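Local coordinates for protein xylulose kinase (Bifidobacterium adolescentis ATCC 15703, PDB 3I8B) that probably phosphorylates D-xylulose at the expense of ATP, giving D-xylulose 5-phosphate and ADP, as a sugar kinase of the FGGY family, at residues A[404-416]-A[495-507]. Sequence-based numbering, arbitrary orientation.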
loop_
_atom_site.group_PDB
_atom_site.type_symbol
_atom_site.label_atom_id
_atom_site.label_comp_id
_atom_site.label_asym_id
_atom_site.label_seq_id
_atom_site.Cartn_x
_atom_site.Cartn_y
_atom_site.Cartn_z
ATOM N N VAL A 404 9.597 24.229 1.779
ATOM C CA VAL A 404 10.422 23.054 1.464
ATOM C C VAL A 404 10.830 22.276 2.721
ATOM O O VAL A 404 10.749 21.039 2.766
ATOM C CB VAL A 404 11.685 23.447 0.680
ATOM C CG1 VAL A 404 12.536 22.217 0.396
ATOM C CG2 VAL A 404 11.314 24.140 -0.622
ATOM N N GLU A 405 11.273 22.998 3.742
ATOM C CA GLU A 405 11.709 22.363 4.972
ATOM C C GLU A 405 10.534 21.680 5.660
ATOM O O GLU A 405 10.706 20.685 6.361
ATOM C CB GLU A 405 12.389 23.379 5.904
ATOM C CG GLU A 405 13.739 23.895 5.383
ATOM C CD GLU A 405 14.527 24.675 6.432
ATOM O OE1 GLU A 405 13.906 25.162 7.410
ATOM O OE2 GLU A 405 15.765 24.811 6.274
ATOM N N GLY A 406 9.333 22.208 5.447
ATOM C CA GLY A 406 8.146 21.636 6.055
ATOM C C GLY A 406 7.809 20.305 5.419
ATOM O O GLY A 406 7.530 19.342 6.106
ATOM N N LEU A 407 7.829 20.267 4.094
ATOM C CA LEU A 407 7.589 19.038 3.352
ATOM C C LEU A 407 8.528 17.936 3.846
ATOM O O LEU A 407 8.084 16.853 4.206
ATOM C CB LEU A 407 7.787 19.292 1.853
ATOM C CG LEU A 407 7.528 18.156 0.856
ATOM C CD1 LEU A 407 7.377 18.717 -0.537
ATOM C CD2 LEU A 407 8.640 17.116 0.891
ATOM N N LEU A 408 9.825 18.231 3.874
ATOM C CA LEU A 408 10.838 17.252 4.276
ATOM C C LEU A 408 10.751 16.851 5.738
ATOM O O LEU A 408 10.963 15.690 6.069
ATOM C CB LEU A 408 12.245 17.769 3.977
ATOM C CG LEU A 408 12.702 17.613 2.526
ATOM C CD1 LEU A 408 12.760 16.145 2.136
ATOM C CD2 LEU A 408 11.765 18.360 1.606
ATOM N N CYS A 409 10.449 17.819 6.607
ATOM C CA CYS A 409 10.322 17.572 8.041
ATOM C C CYS A 409 9.187 16.613 8.390
ATOM O O CYS A 409 9.313 15.818 9.318
ATOM C CB CYS A 409 10.144 18.891 8.806
ATOM S SG CYS A 409 11.708 19.769 9.093
ATOM N N SER A 410 8.074 16.719 7.668
ATOM C CA SER A 410 6.955 15.808 7.851
ATOM C C SER A 410 7.397 14.379 7.540
ATOM O O SER A 410 7.101 13.457 8.293
ATOM C CB SER A 410 5.792 16.196 6.934
ATOM O OG SER A 410 4.788 15.193 6.943
ATOM N N GLN A 411 8.108 14.200 6.431
ATOM C CA GLN A 411 8.602 12.875 6.066
ATOM C C GLN A 411 9.584 12.358 7.128
ATOM O O GLN A 411 9.570 11.175 7.471
ATOM C CB GLN A 411 9.246 12.889 4.676
ATOM C CG GLN A 411 8.271 13.156 3.528
ATOM C CD GLN A 411 7.015 12.287 3.599
ATOM O OE1 GLN A 411 7.072 11.125 3.994
ATOM N NE2 GLN A 411 5.882 12.850 3.211
ATOM N N ARG A 412 10.419 13.242 7.669
ATOM C CA ARG A 412 11.284 12.844 8.773
ATOM C C ARG A 412 10.453 12.424 9.968
ATOM O O ARG A 412 10.740 11.411 10.600
ATOM C CB ARG A 412 12.218 13.968 9.202
ATOM C CG ARG A 412 12.770 13.751 10.601
ATOM C CD ARG A 412 13.853 12.683 10.630
ATOM N NE ARG A 412 15.141 13.338 10.502
ATOM C CZ ARG A 412 16.020 13.464 11.487
ATOM N NH1 ARG A 412 15.778 12.928 12.671
ATOM N NH2 ARG A 412 17.156 14.111 11.272
ATOM N N ASP A 413 9.444 13.228 10.295
ATOM C CA ASP A 413 8.529 12.909 11.381
ATOM C C ASP A 413 8.000 11.488 11.214
ATOM O O ASP A 413 7.906 10.748 12.174
ATOM C CB ASP A 413 7.358 13.904 11.424
ATOM C CG ASP A 413 6.875 14.173 12.845
ATOM O OD1 ASP A 413 7.610 13.832 13.794
ATOM O OD2 ASP A 413 5.773 14.735 13.018
ATOM N N CYS A 414 7.663 11.113 9.986
ATOM C CA CYS A 414 7.225 9.748 9.714
ATOM C C CYS A 414 8.308 8.717 10.042
ATOM O O CYS A 414 8.035 7.688 10.652
ATOM C CB CYS A 414 6.777 9.612 8.259
ATOM S SG CYS A 414 5.171 10.390 7.936
ATOM N N LEU A 415 9.539 8.988 9.628
ATOM C CA LEU A 415 10.642 8.075 9.928
ATOM C C LEU A 415 10.805 7.896 11.446
ATOM O O LEU A 415 11.005 6.781 11.937
ATOM C CB LEU A 415 11.938 8.582 9.293
ATOM C CG LEU A 415 12.239 8.215 7.834
ATOM C CD1 LEU A 415 11.010 8.297 6.944
ATOM C CD2 LEU A 415 13.381 9.086 7.288
ATOM N N GLU A 416 10.691 8.994 12.192
ATOM C CA GLU A 416 10.846 8.944 13.641
ATOM C C GLU A 416 9.708 8.181 14.308
ATOM O O GLU A 416 9.915 7.472 15.289
ATOM C CB GLU A 416 10.925 10.357 14.211
ATOM C CG GLU A 416 12.156 11.104 13.745
ATOM C CD GLU A 416 13.422 10.348 14.065
ATOM O OE1 GLU A 416 13.406 9.565 15.036
ATOM O OE2 GLU A 416 14.428 10.530 13.348
ATOM N N THR A 495 21.412 18.615 9.620
ATOM C CA THR A 495 21.074 19.817 10.367
ATOM C C THR A 495 19.881 19.489 11.261
ATOM O O THR A 495 18.727 19.610 10.850
ATOM C CB THR A 495 20.711 20.971 9.430
ATOM O OG1 THR A 495 19.598 20.586 8.609
ATOM C CG2 THR A 495 21.899 21.329 8.545
ATOM N N GLU A 496 20.173 19.052 12.478
ATOM C CA GLU A 496 19.154 18.505 13.359
ATOM C C GLU A 496 18.183 19.584 13.841
ATOM O O GLU A 496 16.999 19.315 14.066
ATOM C CB GLU A 496 19.821 17.788 14.536
ATOM C CG GLU A 496 18.900 16.873 15.321
ATOM C CD GLU A 496 18.068 15.970 14.429
ATOM O OE1 GLU A 496 18.655 15.205 13.627
ATOM O OE2 GLU A 496 16.824 16.032 14.538
ATOM N N ALA A 497 18.682 20.810 13.965
ATOM C CA ALA A 497 17.885 21.917 14.495
ATOM C C ALA A 497 16.654 22.230 13.641
ATOM O O ALA A 497 15.639 22.703 14.150
ATOM C CB ALA A 497 18.746 23.157 14.671
ATOM N N VAL A 498 16.734 21.954 12.345
ATOM C CA VAL A 498 15.577 22.138 11.473
ATOM C C VAL A 498 14.413 21.265 11.945
ATOM O O VAL A 498 13.352 21.767 12.287
ATOM C CB VAL A 498 15.908 21.845 9.990
ATOM C CG1 VAL A 498 14.668 22.026 9.119
ATOM C CG2 VAL A 498 17.024 22.768 9.506
ATOM N N TYR A 499 14.621 19.958 11.992
ATOM C CA TYR A 499 13.578 19.061 12.467
ATOM C C TYR A 499 13.215 19.268 13.944
ATOM O O TYR A 499 12.063 19.085 14.332
ATOM C CB TYR A 499 13.959 17.599 12.210
ATOM C CG TYR A 499 12.980 16.615 12.802
ATOM C CD1 TYR A 499 11.697 16.476 12.276
ATOM C CD2 TYR A 499 13.334 15.828 13.887
ATOM C CE1 TYR A 499 10.800 15.575 12.826
ATOM C CE2 TYR A 499 12.448 14.926 14.433
ATOM C CZ TYR A 499 11.183 14.804 13.902
ATOM O OH TYR A 499 10.308 13.903 14.459
ATOM N N GLU A 500 14.192 19.630 14.771
ATOM C CA GLU A 500 13.905 19.878 16.187
ATOM C C GLU A 500 12.917 21.037 16.368
ATOM O O GLU A 500 12.031 20.974 17.223
ATOM C CB GLU A 500 15.193 20.088 16.995
ATOM C CG GLU A 500 16.015 18.795 17.150
ATOM C CD GLU A 500 17.353 18.994 17.866
ATOM O OE1 GLU A 500 17.915 20.108 17.783
ATOM O OE2 GLU A 500 17.844 18.029 18.501
ATOM N N ALA A 501 13.067 22.074 15.549
ATOM C CA ALA A 501 12.132 23.200 15.536
ATOM C C ALA A 501 10.752 22.776 15.032
ATOM O O ALA A 501 9.727 23.181 15.574
ATOM C CB ALA A 501 12.679 24.338 14.676
ATOM N N TYR A 502 10.742 21.960 13.984
ATOM C CA TYR A 502 9.509 21.449 13.413
ATOM C C TYR A 502 8.756 20.641 14.456
ATOM O O TYR A 502 7.545 20.784 14.605
ATOM C CB TYR A 502 9.820 20.566 12.197
ATOM C CG TYR A 502 8.607 19.915 11.565
ATOM C CD1 TYR A 502 8.148 18.678 12.001
ATOM C CD2 TYR A 502 7.921 20.540 10.524
ATOM C CE1 TYR A 502 7.038 18.083 11.421
ATOM C CE2 TYR A 502 6.815 19.950 9.935
ATOM C CZ TYR A 502 6.371 18.727 10.391
ATOM O OH TYR A 502 5.268 18.139 9.807
ATOM N N ALA A 503 9.474 19.785 15.171
ATOM C CA ALA A 503 8.833 18.923 16.156
ATOM C C ALA A 503 8.171 19.746 17.254
ATOM O O ALA A 503 7.040 19.460 17.649
ATOM C CB ALA A 503 9.823 17.929 16.745
ATOM N N LYS A 504 8.877 20.762 17.743
ATOM C CA LYS A 504 8.290 21.675 18.714
ATOM C C LYS A 504 6.989 22.245 18.169
ATOM O O LYS A 504 5.942 22.116 18.797
ATOM C CB LYS A 504 9.261 22.804 19.079
ATOM C CG LYS A 504 10.377 22.374 20.032
ATOM C CD LYS A 504 11.232 23.559 20.481
ATOM C CE LYS A 504 12.358 23.120 21.426
ATOM N NZ LYS A 504 13.478 22.460 20.704
ATOM N N ALA A 505 7.053 22.845 16.983
ATOM C CA ALA A 505 5.878 23.483 16.385
ATOM C C ALA A 505 4.680 22.553 16.240
ATOM O O ALA A 505 3.570 22.923 16.595
ATOM C CB ALA A 505 6.227 24.123 15.034
ATOM N N ARG A 506 4.896 21.349 15.719
ATOM C CA ARG A 506 3.778 20.447 15.453
ATOM C C ARG A 506 3.211 19.875 16.735
ATOM O O ARG A 506 2.070 19.421 16.766
ATOM C CB ARG A 506 4.187 19.325 14.497
ATOM C CG ARG A 506 5.175 18.334 15.076
ATOM C CD ARG A 506 4.496 17.056 15.565
ATOM N NE ARG A 506 5.480 15.980 15.613
ATOM C CZ ARG A 506 6.142 15.609 16.703
ATOM N NH1 ARG A 506 5.912 16.215 17.858
ATOM N NH2 ARG A 506 7.042 14.631 16.639
ATOM N N GLY A 507 4.019 19.901 17.789
ATOM C CA GLY A 507 3.572 19.503 19.111
ATOM C C GLY A 507 3.472 17.999 19.286
ATOM O O GLY A 507 2.719 17.529 20.140
HETATM O O HOH W 1 4.476 15.831 11.084
#
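Tyr499 and Tyr502 reach from helix 496-506, at the C-terminal end of the modelled chain, onto residues 404-416 of helix 396-420, in the FGGY C-terminal domain. The two segments cross at -81°, with their axes 9.8 Å apart, and pack knobs-into-holes. Tyr499 sits among Cys409, Arg412, Asp413 and Glu416, and Tyr502 among Gly406, Cys409, Ser410 and Asp413. Arg412 CG lies over the centre of one face of the Tyr499 ring, 3.5 Å from the centroid, in a CH-pi contact. The Arg412 chain then bends at chi2 (75°) and chi3, which sets its guanidinium plane 22° from the ring plane. Arg412 NH2 bonds Glu496 OE1 at 3.0 Å, and NH1 bonds Glu416 OE2 on its own helix, so the three residues form a salt-bridge network. Arg412 NE is bound outside the contact by Ile447 O of helix 438-448. Tyr502 takes Cys409 CB over its face, 3.5 Å from the centroid and offset toward the rim. Cys409 SG stands obliquely to this ring and touches Val498 CG1. Asp413 meets the edges of both rings. Tyr499 OH donates to Asp413 OD1 at 2.8 Å, on the anti side and tilted out of the carboxylate plane. Arg506 grips the same carboxylate side-on in a nearly coplanar salt bridge. Arg506 NE bonds Asp413 OD2 at 2.9 Å, and NH2 uses the syn lone pair of OD1. OD1 thus accepts two bonds, which should hold the carboxylate from turning. A phenylalanine in place of Tyr499 would lack the hydroxyl, and Asp413 OD1, left with Arg506 NH2 alone of these two donors, would probably be less firmly fixed. The contact is largely buried. At its Tyr502 side one water joins the helices, donating to Asp413 OD2 at 2.6 Å and hydrogen-bonding Tyr502 OH at 2.8 Å.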